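Long-range contacts in aeromonas extracellular serine protease (Aeromonas sobria, PDB 3WQB), which cleaves peptide bonds after paired basic residues, one of them lysine, and probably acts as a virulence factor by attacking host plasma proteins: residues G27-L38 with V126-I135; T295-N306 with D323-M332. The protein carries 1 engineered substitution. All coordinates share one frame; numbering follows the deposited sequence.

In the fold
Both contacts wrap calcium ions within the subtilisin domain, and they touch each other. Tyr328 of contact 2 reaches into contact 1, where its CZ lies 3.2 Å from Gly131 CA and its CB 3.7 Å from Leu31 CD1; its side chain also comes within about 3 Å, between nearest atoms, of Asp87, which completes the calcium site of contact 1. The centres of contact 1 and contact 2 are about 15 Å apart. Helix 115-124 begins with His115, predicted as a charge-relay residue, and leads into segment 126-135. In contact 2 the side chain of Tyr305 lies about 3 Å, between nearest atoms, from that of His115, placing the second calcium loop beside the predicted active site.

Contact 1: residues G27-L38 with V126-I135; sequences GANPLQDQQWYL and VDNAIGTKGI. With CA (calcium ion), chain C.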
loop_
_atom_site.group_PDB
_atom_site.type_symbol
_atom_site.label_atom_id
_atom_site.label_comp_id
_atom_site.label_asym_id
_atom_site.label_seq_id
_atom_site.Cartn_x
_atom_site.Cartn_y
_atom_site.Cartn_z
ATOM N N GLY A 27 1.950 31.958 -3.265
ATOM C CA GLY A 27 1.168 31.748 -2.057
ATOM C C GLY A 27 1.693 32.479 -0.844
ATOM O O GLY A 27 2.878 32.817 -0.757
ATOM N N ALA A 28 0.790 32.676 0.110
ATOM C CA ALA A 28 1.058 33.432 1.324
ATOM C C ALA A 28 0.861 32.575 2.565
ATOM O O ALA A 28 0.627 33.091 3.650
ATOM C CB ALA A 28 0.165 34.675 1.381
ATOM N N ASN A 29 0.952 31.257 2.405
ATOM C CA ASN A 29 0.880 30.351 3.546
ATOM C C ASN A 29 2.206 30.405 4.290
ATOM O O ASN A 29 3.245 30.100 3.713
ATOM C CB ASN A 29 0.581 28.930 3.071
ATOM C CG ASN A 29 -0.651 28.866 2.196
ATOM O OD1 ASN A 29 -1.768 28.744 2.696
ATOM N ND2 ASN A 29 -0.456 28.952 0.877
ATOM N N PRO A 30 2.187 30.821 5.569
ATOM C CA PRO A 30 3.457 31.080 6.251
ATOM C C PRO A 30 4.415 29.895 6.365
ATOM O O PRO A 30 5.618 30.098 6.480
ATOM C CB PRO A 30 3.021 31.587 7.635
ATOM C CG PRO A 30 1.669 32.187 7.384
ATOM C CD PRO A 30 1.037 31.246 6.382
ATOM N N LEU A 31 3.900 28.667 6.304
ATOM C CA LEU A 31 4.761 27.495 6.456
ATOM C C LEU A 31 5.166 26.839 5.139
ATOM O O LEU A 31 5.901 25.840 5.142
ATOM C CB LEU A 31 4.109 26.451 7.373
ATOM C CG LEU A 31 3.663 26.920 8.756
ATOM C CD1 LEU A 31 2.950 25.771 9.449
ATOM C CD2 LEU A 31 4.840 27.401 9.592
ATOM N N GLN A 32 4.710 27.379 4.010
ATOM C CA GLN A 32 4.932 26.675 2.738
ATOM C C GLN A 32 6.397 26.554 2.340
ATOM O O GLN A 32 6.776 25.602 1.660
ATOM C CB GLN A 32 4.082 27.250 1.604
ATOM C CG GLN A 32 4.499 28.615 1.071
ATOM C CD GLN A 32 3.572 29.071 -0.027
ATOM O OE1 GLN A 32 2.378 29.258 0.199
ATOM N NE2 GLN A 32 4.107 29.228 -1.233
ATOM N N ASP A 33 7.224 27.497 2.770
ATOM C CA ASP A 33 8.652 27.408 2.472
ATOM C C ASP A 33 9.368 26.326 3.274
ATOM O O ASP A 33 10.528 26.031 3.004
ATOM C CB ASP A 33 9.346 28.772 2.610
ATOM C CG ASP A 33 8.938 29.742 1.515
ATOM O OD1 ASP A 33 8.771 29.306 0.352
ATOM O OD2 ASP A 33 8.786 30.944 1.816
ATOM N N GLN A 34 8.667 25.733 4.244
ATOM C CA GLN A 34 9.201 24.590 4.980
ATOM C C GLN A 34 8.574 23.254 4.571
ATOM O O GLN A 34 8.867 22.210 5.167
ATOM C CB GLN A 34 9.140 24.836 6.493
ATOM C CG GLN A 34 10.190 25.843 6.955
ATOM C CD GLN A 34 11.578 25.254 7.067
ATOM O OE1 GLN A 34 11.967 24.383 6.288
ATOM N NE2 GLN A 34 12.331 25.713 8.054
ATOM N N GLN A 35 7.724 23.298 3.546
ATOM C CA GLN A 35 7.190 22.083 2.914
ATOM C C GLN A 35 8.138 21.703 1.766
ATOM O O GLN A 35 7.901 22.039 0.604
ATOM C CB GLN A 35 5.777 22.326 2.391
ATOM C CG GLN A 35 4.749 22.631 3.473
ATOM C CD GLN A 35 3.409 23.003 2.876
ATOM O OE1 GLN A 35 3.051 24.180 2.816
ATOM N NE2 GLN A 35 2.672 22.003 2.403
ATOM N N TRP A 36 9.222 21.016 2.108
ATOM C CA TRP A 36 10.244 20.674 1.114
ATOM C C TRP A 36 9.680 19.770 0.037
ATOM O O TRP A 36 10.240 19.688 -1.048
ATOM C CB TRP A 36 11.465 20.003 1.777
ATOM C CG TRP A 36 11.109 18.699 2.447
ATOM C CD1 TRP A 36 10.706 18.534 3.739
ATOM C CD2 TRP A 36 11.069 17.396 1.845
ATOM N NE1 TRP A 36 10.432 17.208 3.988
ATOM C CE2 TRP A 36 10.644 16.488 2.842
ATOM C CE3 TRP A 36 11.364 16.905 0.563
ATOM C CZ2 TRP A 36 10.493 15.116 2.596
ATOM C CZ3 TRP A 36 11.224 15.540 0.321
ATOM C CH2 TRP A 36 10.800 14.658 1.342
ATOM N N TYR A 37 8.597 19.070 0.349
ATOM C CA TYR A 37 7.998 18.172 -0.617
ATOM C C TYR A 37 7.326 18.907 -1.773
ATOM O O TYR A 37 7.239 18.374 -2.883
ATOM C CB TYR A 37 7.047 17.180 0.064
ATOM C CG TYR A 37 5.941 17.770 0.909
ATOM C CD1 TYR A 37 6.149 18.063 2.263
ATOM C CD2 TYR A 37 4.669 17.962 0.384
ATOM C CE1 TYR A 37 5.108 18.551 3.063
ATOM C CE2 TYR A 37 3.630 18.458 1.170
ATOM C CZ TYR A 37 3.863 18.755 2.507
ATOM O OH TYR A 37 2.839 19.226 3.289
ATOM N N LEU A 38 6.877 20.136 -1.523
ATOM C CA LEU A 38 6.370 20.982 -2.606
ATOM C C LEU A 38 7.528 21.490 -3.462
ATOM O O LEU A 38 7.464 21.458 -4.690
ATOM C CB LEU A 38 5.603 22.187 -2.056
ATOM C CG LEU A 38 4.363 21.957 -1.191
ATOM C CD1 LEU A 38 3.785 23.297 -0.787
ATOM C CD2 LEU A 38 3.336 21.116 -1.942
ATOM N N VAL A 126 -5.619 24.380 2.619
ATOM C CA VAL A 126 -6.167 25.515 1.884
ATOM C C VAL A 126 -5.082 26.543 1.547
ATOM O O VAL A 126 -4.177 26.803 2.350
ATOM C CB VAL A 126 -7.333 26.161 2.687
ATOM C CG1 VAL A 126 -7.891 27.397 1.990
ATOM C CG2 VAL A 126 -8.426 25.133 2.885
ATOM N N ASP A 127 -5.151 27.087 0.336
ATOM C CA ASP A 127 -4.246 28.145 -0.085
ATOM C C ASP A 127 -4.785 29.491 0.400
ATOM O O ASP A 127 -5.739 30.033 -0.153
ATOM C CB ASP A 127 -4.122 28.137 -1.605
ATOM C CG ASP A 127 -3.025 29.044 -2.112
ATOM O OD1 ASP A 127 -2.129 29.408 -1.328
ATOM O OD2 ASP A 127 -3.054 29.369 -3.319
ATOM N N ASN A 128 -4.182 29.997 1.466
ATOM C CA ASN A 128 -4.671 31.206 2.129
ATOM C C ASN A 128 -3.494 31.893 2.833
ATOM O O ASN A 128 -2.364 31.843 2.335
ATOM C CB ASN A 128 -5.824 30.856 3.085
ATOM C CG ASN A 128 -5.459 29.742 4.051
ATOM O OD1 ASN A 128 -4.280 29.436 4.243
ATOM N ND2 ASN A 128 -6.469 29.125 4.664
ATOM N N ALA A 129 -3.745 32.532 3.975
ATOM C CA ALA A 129 -2.677 33.240 4.688
ATOM C C ALA A 129 -2.273 32.563 6.000
ATOM O O ALA A 129 -1.568 33.156 6.833
ATOM C CB ALA A 129 -3.066 34.699 4.931
ATOM N N ILE A 130 -2.717 31.318 6.180
ATOM C CA ILE A 130 -2.375 30.539 7.372
ATOM C C ILE A 130 -1.759 29.194 7.011
ATOM O O ILE A 130 -1.973 28.682 5.913
ATOM C CB ILE A 130 -3.587 30.332 8.324
ATOM C CG1 ILE A 130 -4.713 29.558 7.629
ATOM C CG2 ILE A 130 -4.091 31.682 8.856
ATOM C CD1 ILE A 130 -5.793 29.038 8.578
ATOM N N GLY A 131 -0.972 28.643 7.925
ATOM C CA GLY A 131 -0.529 27.261 7.810
ATOM C C GLY A 131 0.246 26.927 6.560
ATOM O O GLY A 131 1.153 27.660 6.156
ATOM N N THR A 132 -0.141 25.809 5.955
ATOM C CA THR A 132 0.573 25.219 4.828
ATOM C C THR A 132 -0.223 25.383 3.534
ATOM O O THR A 132 -1.349 25.903 3.529
ATOM C CB THR A 132 0.792 23.716 5.070
ATOM O OG1 THR A 132 -0.467 23.105 5.377
ATOM C CG2 THR A 132 1.793 23.473 6.215
ATOM N N LYS A 133 0.379 24.933 2.436
ATOM C CA LYS A 133 -0.288 24.894 1.142
ATOM C C LYS A 133 -0.373 23.440 0.700
ATOM O O LYS A 133 0.638 22.750 0.636
ATOM C CB LYS A 133 0.496 25.712 0.110
ATOM C CG LYS A 133 -0.252 25.954 -1.206
ATOM C CD LYS A 133 0.652 26.629 -2.240
ATOM C CE LYS A 133 -0.134 27.071 -3.463
ATOM N NZ LYS A 133 0.756 27.570 -4.568
ATOM N N GLY A 134 -1.575 22.971 0.390
ATOM C CA GLY A 134 -1.712 21.616 -0.139
ATOM C C GLY A 134 -1.021 21.441 -1.481
ATOM O O GLY A 134 -0.784 22.414 -2.215
ATOM N N ILE A 135 -0.692 20.195 -1.808
ATOM C CA ILE A 135 -0.222 19.869 -3.149
ATOM C C ILE A 135 -1.288 20.257 -4.181
ATOM O O ILE A 135 -0.971 20.811 -5.238
ATOM C CB ILE A 135 0.067 18.371 -3.237
ATOM C CG1 ILE A 135 1.312 18.028 -2.436
ATOM C CG2 ILE A 135 0.240 17.902 -4.681
ATOM C CD1 ILE A 135 1.423 16.537 -2.141
HETATM CA CA CA C . -3.012 27.404 4.240
HETATM O O HOH W 1 -1.931 31.909 -0.381
HETATM O O HOH W 2 0.079 20.693 4.215
#
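Ile135 CG1 meets the Tyr37 ring at its edge, near the ring plane, with CE2 4.3 Å away, while Gln35 CB lies over one ring face toward the rim. The Gln35 amide, at the end of an extended chain, clasps the backbone of Lys133: OE1 accepts from Lys133 N (2.8 Å, 172°) and NE2 donates to Lys133 O from above that carbonyl plane. NE2 also bonds Tyr37 OH, which has Val294 O as a further partner. The Asn29 amide is held at both ends. Within its plane ND2 donates to Asp127 OD1 (2.8 Å) and to Gln32 OE1; OD1 accepts a nearly straight bond from Asn128 N and binds calcium at 2.4 Å. Val126 O, Asn128 OD1, Ile130 O, Thr132 O and Asp87 complete the site, consistent with the high-affinity calcium site of subtilisins, where an N-terminal segment meets the loop after the helix of the catalytic histidine. Asn128 OD1 also closes an Asx turn with Ile130 N. The Thr132 side chain crosses that of Gln35 at about a right angle, its CB 3.2 Å from Gln35 OE1. Lys133 CB lies 3.5 Å from Asn29 ND2, and the extended chain carries NZ to Pro26 O.

Contact 2: residues T295-N306 with D323-M332; sequences TTDLPGCDMGYN and DASCDYNGVM. With CA (calcium ion), chain E.
Asp297 and Asn329 cross at about a right angle, with carboxylate and amide planes 89° apart, so that Asn329 ND2 meets Asp297 OD1 from above the carboxylate plane (3.1 Å). The same OD1 accepts from Tyr305 N on its syn lone pair. CG of Asp297 stands anti to the backbone N (chi1 -164°), which carries the carboxylate toward the metal, and OD2 binds calcium at 2.4 Å. Both polar atoms of the Asn329 amide are engaged: ND2 also bonds Ser118 OG, and OD1 accepts Val331 N in an Asx turn and also Met332 N, as in an Asx motif. The Tyr305 ring runs alongside Asn329, pointing the same way, with Asn329 CG in the ring plane at its edge; Met332 SD approaches another part of that edge, 4.2 Å from CE2. Asn306 aims its amide back at the strand, ND2 meeting Tyr328 O at 2.8 Å nearly head-on to the carbonyl and within the amide plane. Antiparallel pairing of Thr295 with Asn329 joins the segments at one end, and the Cys301-Cys326 disulfide (chi3 87°) ties them at the other. Between these ties, carbonyls of Leu298, Gly300, Met303, Asn306 and Cys326 join Asp297 around the metal. One carboxylate among six protein ligands leaves the site with a probable net positive charge, and the metal's pull probably offsets the repulsion between Gly300 O and Cys326 O, 3.3 Å apart.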
loop_
_atom_site.group_PDB
_atom_site.type_symbol
_atom_site.label_atom_id
_atom_site.label_comp_id
_atom_site.label_asym_id
_atom_site.label_seq_id
_atom_site.Cartn_x
_atom_site.Cartn_y
_atom_site.Cartn_z
ATOM N N THR A 295 2.617 19.792 7.870
ATOM C CA THR A 295 1.233 19.619 7.457
ATOM C C THR A 295 0.259 20.045 8.560
ATOM O O THR A 295 0.673 20.526 9.618
ATOM C CB THR A 295 0.979 18.140 7.048
ATOM O OG1 THR A 295 -0.317 18.014 6.454
ATOM C CG2 THR A 295 1.108 17.196 8.240
ATOM N N THR A 296 -1.028 19.864 8.300
ATOM C CA THR A 296 -2.070 20.156 9.260
ATOM C C THR A 296 -2.139 19.096 10.357
ATOM O O THR A 296 -2.191 17.894 10.086
ATOM C CB THR A 296 -3.431 20.242 8.555
ATOM O OG1 THR A 296 -3.610 19.086 7.726
ATOM C CG2 THR A 296 -3.505 21.477 7.666
ATOM N N ASP A 297 -2.164 19.562 11.601
ATOM C CA ASP A 297 -2.298 18.715 12.775
ATOM C C ASP A 297 -3.728 18.777 13.286
ATOM O O ASP A 297 -4.510 19.617 12.841
ATOM C CB ASP A 297 -1.356 19.239 13.860
ATOM C CG ASP A 297 -1.123 18.237 14.967
ATOM O OD1 ASP A 297 -0.986 17.034 14.651
ATOM O OD2 ASP A 297 -1.086 18.650 16.148
ATOM N N LEU A 298 -4.081 17.894 14.220
ATOM C CA LEU A 298 -5.305 18.122 14.981
ATOM C C LEU A 298 -5.217 19.499 15.644
ATOM O O LEU A 298 -4.172 19.850 16.195
ATOM C CB LEU A 298 -5.523 17.047 16.037
ATOM C CG LEU A 298 -5.661 15.608 15.543
ATOM C CD1 LEU A 298 -5.965 14.674 16.704
ATOM C CD2 LEU A 298 -6.737 15.500 14.485
ATOM N N PRO A 299 -6.298 20.299 15.565
ATOM C CA PRO A 299 -6.188 21.674 16.073
ATOM C C PRO A 299 -6.001 21.756 17.591
ATOM O O PRO A 299 -6.519 20.918 18.332
ATOM C CB PRO A 299 -7.512 22.321 15.653
ATOM C CG PRO A 299 -8.438 21.199 15.324
ATOM C CD PRO A 299 -7.604 20.032 14.932
ATOM N N GLY A 300 -5.251 22.759 18.033
ATOM C CA GLY A 300 -5.068 23.003 19.456
ATOM C C GLY A 300 -3.823 22.343 20.005
ATOM O O GLY A 300 -3.304 21.382 19.434
ATOM N N CYS A 301 -3.352 22.856 21.131
ATOM C CA CYS A 301 -2.165 22.314 21.763
ATOM C C CYS A 301 -2.509 21.149 22.701
ATOM O O CYS A 301 -1.640 20.619 23.373
ATOM C CB CYS A 301 -1.359 23.421 22.453
ATOM S SG CYS A 301 -0.770 24.736 21.326
ATOM N N ASP A 302 -3.773 20.738 22.699
ATOM C CA ASP A 302 -4.212 19.564 23.457
ATOM C C ASP A 302 -4.478 18.326 22.598
ATOM O O ASP A 302 -4.797 17.262 23.131
ATOM C CB ASP A 302 -5.468 19.894 24.264
ATOM C CG ASP A 302 -6.611 20.392 23.393
ATOM O OD1 ASP A 302 -6.367 20.878 22.260
ATOM O OD2 ASP A 302 -7.771 20.309 23.852
ATOM N N MET A 303 -4.364 18.471 21.280
ATOM C CA MET A 303 -4.642 17.378 20.346
ATOM C C MET A 303 -3.574 17.340 19.267
ATOM O O MET A 303 -3.057 18.377 18.853
ATOM C CB MET A 303 -6.003 17.587 19.669
ATOM C CG MET A 303 -7.200 17.583 20.625
ATOM S SD MET A 303 -7.568 15.961 21.326
ATOM C CE MET A 303 -8.368 15.176 19.935
ATOM N N GLY A 304 -3.280 16.137 18.790
ATOM C CA GLY A 304 -2.459 15.972 17.598
ATOM C C GLY A 304 -1.013 15.639 17.879
ATOM O O GLY A 304 -0.600 15.461 19.037
ATOM N N TYR A 305 -0.227 15.556 16.806
ATOM C CA TYR A 305 1.215 15.324 16.938
ATOM C C TYR A 305 1.951 16.549 17.498
ATOM O O TYR A 305 3.052 16.416 18.038
ATOM C CB TYR A 305 1.834 14.931 15.598
ATOM C CG TYR A 305 1.307 13.666 14.965
ATOM C CD1 TYR A 305 0.893 12.580 15.737
ATOM C CD2 TYR A 305 1.231 13.553 13.573
ATOM C CE1 TYR A 305 0.425 11.414 15.146
ATOM C CE2 TYR A 305 0.766 12.388 12.971
ATOM C CZ TYR A 305 0.356 11.326 13.757
ATOM O OH TYR A 305 -0.103 10.169 13.152
ATOM N N ASN A 306 1.341 17.723 17.363
ATOM C CA ASN A 306 1.831 18.944 17.978
ATOM C C ASN A 306 0.899 19.260 19.146
ATOM O O ASN A 306 -0.181 19.839 18.975
ATOM C CB ASN A 306 1.893 20.087 16.957
ATOM C CG ASN A 306 2.416 21.386 17.548
ATOM O OD1 ASN A 306 2.824 21.443 18.709
ATOM N ND2 ASN A 306 2.429 22.436 16.735
ATOM N N ASP A 323 3.326 28.898 15.486
ATOM C CA ASP A 323 2.086 28.117 15.460
ATOM C C ASP A 323 1.472 28.078 16.857
ATOM O O ASP A 323 1.514 27.057 17.550
ATOM C CB ASP A 323 2.366 26.712 14.902
ATOM C CG ASP A 323 1.132 25.837 14.835
ATOM O OD1 ASP A 323 -0.014 26.356 14.791
ATOM O OD2 ASP A 323 1.325 24.606 14.825
ATOM N N ALA A 324 0.895 29.211 17.249
ATOM C CA ALA A 324 0.435 29.415 18.622
ATOM C C ALA A 324 -0.644 28.433 19.071
ATOM O O ALA A 324 -0.661 28.022 20.231
ATOM C CB ALA A 324 -0.036 30.852 18.822
ATOM N N SER A 325 -1.532 28.058 18.153
ATOM C CA SER A 325 -2.585 27.096 18.473
ATOM C C SER A 325 -2.219 25.653 18.141
ATOM O O SER A 325 -3.077 24.780 18.204
ATOM C CB SER A 325 -3.896 27.478 17.792
ATOM O OG SER A 325 -4.460 28.617 18.419
ATOM N N CYS A 326 -0.952 25.405 17.808
ATOM C CA CYS A 326 -0.476 24.042 17.504
ATOM C C CYS A 326 -1.343 23.349 16.446
ATOM O O CYS A 326 -1.716 22.177 16.610
ATOM C CB CYS A 326 -0.422 23.185 18.775
ATOM S SG CYS A 326 0.606 23.853 20.101
ATOM N N ASP A 327 -1.669 24.079 15.380
ATOM C CA ASP A 327 -2.540 23.566 14.329
ATOM C C ASP A 327 -1.777 22.814 13.240
ATOM O O ASP A 327 -2.403 22.257 12.337
ATOM C CB ASP A 327 -3.338 24.701 13.669
ATOM C CG ASP A 327 -4.434 25.270 14.558
ATOM O OD1 ASP A 327 -4.887 24.602 15.516
ATOM O OD2 ASP A 327 -4.866 26.404 14.260
ATOM N N TYR A 328 -0.442 22.824 13.314
ATOM C CA TYR A 328 0.429 22.206 12.294
ATOM C C TYR A 328 1.470 21.335 12.973
ATOM O O TYR A 328 1.765 21.512 14.152
ATOM C CB TYR A 328 1.071 23.294 11.394
ATOM C CG TYR A 328 -0.029 24.178 10.899
ATOM C CD1 TYR A 328 -0.822 23.786 9.828
ATOM C CD2 TYR A 328 -0.381 25.344 11.591
ATOM C CE1 TYR A 328 -1.901 24.543 9.413
ATOM C CE2 TYR A 328 -1.465 26.114 11.190
ATOM C CZ TYR A 328 -2.226 25.703 10.101
ATOM O OH TYR A 328 -3.308 26.435 9.692
ATOM N N ASN A 329 1.988 20.349 12.252
ATOM C CA ASN A 329 3.069 19.529 12.800
ATOM C C ASN A 329 4.157 19.344 11.740
ATOM O O ASN A 329 3.914 19.600 10.561
ATOM C CB ASN A 329 2.550 18.183 13.361
ATOM C CG ASN A 329 2.161 17.173 12.271
ATOM O OD1 ASN A 329 3.020 16.659 11.549
ATOM N ND2 ASN A 329 0.867 16.841 12.201
ATOM N N GLY A 330 5.347 18.935 12.171
ATOM C CA GLY A 330 6.470 18.727 11.255
ATOM C C GLY A 330 6.992 17.305 11.273
ATOM O O GLY A 330 8.109 17.037 10.811
ATOM N N VAL A 331 6.202 16.387 11.824
ATOM C CA VAL A 331 6.663 15.013 12.039
ATOM C C VAL A 331 5.900 13.964 11.232
ATOM O O VAL A 331 6.230 12.781 11.293
ATOM C CB VAL A 331 6.645 14.626 13.538
ATOM C CG1 VAL A 331 7.580 15.526 14.336
ATOM C CG2 VAL A 331 5.219 14.656 14.091
ATOM N N MET A 332 4.887 14.384 10.475
ATOM C CA MET A 332 4.177 13.427 9.634
ATOM C C MET A 332 5.144 12.813 8.630
ATOM O O MET A 332 5.987 13.503 8.080
ATOM C CB MET A 332 2.994 14.098 8.938
ATOM C CG MET A 332 2.169 13.186 8.057
ATOM S SD MET A 332 1.569 11.731 8.931
ATOM C CE MET A 332 0.714 10.905 7.599
HETATM CA CA CA E . -2.271 20.131 17.660
HETATM O O HOH W 3 3.405 25.062 17.797
#